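Local coordinates for protein putative metalloprotease II (Bacteroides fragilis, PDB 4ON1) that probably acts as a secreted zinc-dependent endopeptidase of the fragilysin type, cleaving peptide bonds at a metal site, at residues 44-47 / 52-55. Sequence-based numbering, arbitrary orientation.
Sequences TIML and ELWT
An antiparallel beta hairpin in the fragilysin-type N-terminal domain, away from the zinc site, brings Leu47 of strand 43-49 against Trp54 of strand 52-68. The two residues form a hydrogen-bonded pair: Leu47 N donates to Trp54 O (2.7 Å), and Trp54 N returns a bond to Leu47 O (3.0 Å). Leu47 O also receives a CA-H...O contact from Leu53 CA at 3.2 Å. With chi1 at 73°, Trp54 CG sits between its own backbone N and carbonyl carbon, which lays the indole over the side chain of Leu47. The six-membered ring meets Leu47 CB face-on in a CH-pi contact, CB lying 3.9 Å from the centroid and 12° off the normal, while Leu47 CD1, on the same face but out beyond the rim, comes within 3.8 Å of Trp54 CZ2 and NE1. Leu97 and Leu21, from strands 92-99 and 19-22, also touch Leu47, and Arg99 packs on Trp54 while forming a salt bridge with Glu52. On the other face, Met46 and Thr55 make the non-hydrogen-bonded pair. The methionine chain, bent at chi2 and chi3, carries its terminal methyl over the neighbouring strand, where Met46 CE meets the methyl Thr55 CG2 at 3.5 Å.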
ATOM      1  N   THR A  44      17.564 -12.458  11.794  1.00 26.86           N
ATOM      2  CA  THR A  44      18.488 -11.344  11.694  1.00 28.73           C
ATOM      3  C   THR A  44      19.255 -11.472  10.391  1.00 35.49           C
ATOM      4  O   THR A  44      19.778 -12.541  10.060  1.00 27.99           O
ATOM      5  CB  THR A  44      19.452 -11.296  12.894  1.00 28.94           C
ATOM      6  OG1 THR A  44      18.690 -11.224  14.107  1.00 36.73           O
ATOM      7  CG2 THR A  44      20.350 -10.074  12.808  1.00 31.14           C
ATOM      8  N   ILE A  45      19.309 -10.371   9.652  1.00 27.40           N
ATOM      9  CA  ILE A  45      19.910 -10.357   8.327  1.00 28.11           C
ATOM     10  C   ILE A  45      21.039  -9.346   8.256  1.00 30.69           C
ATOM     11  O   ILE A  45      20.881  -8.209   8.694  1.00 22.72           O
ATOM     12  CB  ILE A  45      18.877  -9.992   7.246  1.00 25.21           C
ATOM     13  CG1 ILE A  45      17.634 -10.882   7.352  1.00 28.01           C
ATOM     14  CG2 ILE A  45      19.509 -10.062   5.853  1.00 30.17           C
ATOM     15  CD1 ILE A  45      16.448 -10.347   6.573  1.00 26.70           C
ATOM     16  N   MET A  46      22.173  -9.751   7.699  1.00 25.36           N
ATOM     17  CA  MET A  46      23.226  -8.800   7.393  1.00 19.64           C
ATOM     18  C   MET A  46      23.082  -8.274   5.977  1.00 29.66           C
ATOM     19  O   MET A  46      23.153  -9.027   5.010  1.00 22.91           O
ATOM     20  CB  MET A  46      24.598  -9.422   7.569  1.00 20.90           C
ATOM     21  CG  MET A  46      25.668  -8.633   6.861  1.00 39.25           C
ATOM     22  SD  MET A  46      27.196  -8.680   7.769  1.00 73.94           S
ATOM     23  CE  MET A  46      26.695  -7.673   9.157  1.00 28.07           C
ATOM     24  N   LEU A  47      22.861  -6.971   5.870  1.00 24.16           N
ATOM     25  CA  LEU A  47      22.683  -6.331   4.583  1.00 20.68           C
ATOM     26  C   LEU A  47      23.970  -5.654   4.156  1.00 23.66           C
ATOM     27  O   LEU A  47      24.735  -5.163   4.989  1.00 20.17           O
ATOM     28  CB  LEU A  47      21.546  -5.308   4.647  1.00 17.21           C
ATOM     29  CG  LEU A  47      20.179  -5.877   5.020  1.00 19.99           C
ATOM     30  CD1 LEU A  47      19.192  -4.750   5.307  1.00 24.83           C
ATOM     31  CD2 LEU A  47      19.672  -6.759   3.897  1.00 17.64           C
ATOM     32  N   GLU A  52      28.861  -0.145   2.887  1.00 29.64           N
ATOM     33  CA  GLU A  52      28.100  -0.180   4.135  1.00 32.70           C
ATOM     34  C   GLU A  52      27.491  -1.549   4.384  1.00 30.23           C
ATOM     35  O   GLU A  52      26.745  -2.076   3.559  1.00 25.37           O
ATOM     36  CB  GLU A  52      26.986   0.871   4.137  1.00 36.75           C
ATOM     37  CG  GLU A  52      27.459   2.293   4.378  1.00 58.32           C
ATOM     38  CD  GLU A  52      26.330   3.297   4.261  1.00 71.71           C
ATOM     39  OE1 GLU A  52      26.357   4.118   3.320  1.00 78.13           O
ATOM     40  OE2 GLU A  52      25.416   3.262   5.116  1.00 71.44           O
ATOM     41  N   LEU A  53      27.807  -2.109   5.544  1.00 24.83           N
ATOM     42  CA  LEU A  53      27.242  -3.379   5.957  1.00 25.63           C
ATOM     43  C   LEU A  53      26.630  -3.192   7.331  1.00 29.31           C
ATOM     44  O   LEU A  53      27.246  -2.582   8.203  1.00 27.00           O
ATOM     45  CB  LEU A  53      28.310  -4.478   5.975  1.00 26.59           C
ATOM     46  CG  LEU A  53      28.805  -4.949   4.600  1.00 32.11           C
ATOM     47  CD1 LEU A  53      29.866  -3.994   4.050  1.00 38.35           C
ATOM     48  CD2 LEU A  53      29.368  -6.356   4.675  1.00 32.00           C
ATOM     49  N   TRP A  54      25.421  -3.709   7.519  1.00 26.86           N
ATOM     50  CA  TRP A  54      24.734  -3.581   8.800  1.00 27.48           C
ATOM     51  C   TRP A  54      23.716  -4.691   8.982  1.00 32.28           C
ATOM     52  O   TRP A  54      23.300  -5.334   8.013  1.00 28.32           O
ATOM     53  CB  TRP A  54      24.057  -2.211   8.910  1.00 22.91           C
ATOM     54  CG  TRP A  54      22.827  -2.046   8.049  1.00 21.26           C
ATOM     55  CD1 TRP A  54      21.525  -2.110   8.458  1.00 29.02           C
ATOM     56  CD2 TRP A  54      22.792  -1.787   6.635  1.00 24.00           C
ATOM     57  NE1 TRP A  54      20.683  -1.902   7.388  1.00 27.02           N
ATOM     58  CE2 TRP A  54      21.433  -1.702   6.261  1.00 20.23           C
ATOM     59  CE3 TRP A  54      23.776  -1.612   5.654  1.00 26.94           C
ATOM     60  CZ2 TRP A  54      21.035  -1.455   4.943  1.00 23.40           C
ATOM     61  CZ3 TRP A  54      23.379  -1.368   4.347  1.00 24.66           C
ATOM     62  CH2 TRP A  54      22.019  -1.290   4.003  1.00 26.89           C
ATOM     63  N   THR A  55      23.324  -4.923  10.230  1.00 27.20           N
ATOM     64  CA  THR A  55      22.342  -5.958  10.526  1.00 29.54           C
ATOM     65  C   THR A  55      20.973  -5.365  10.802  1.00 32.61           C
ATOM     66  O   THR A  55      20.852  -4.259  11.325  1.00 28.81           O
ATOM     67  CB  THR A  55      22.744  -6.801  11.744  1.00 29.22           C
ATOM     68  OG1 THR A  55      22.897  -5.942  12.882  1.00 40.82           O
ATOM     69  CG2 THR A  55      24.050  -7.515  11.477  1.00 29.20           C
TER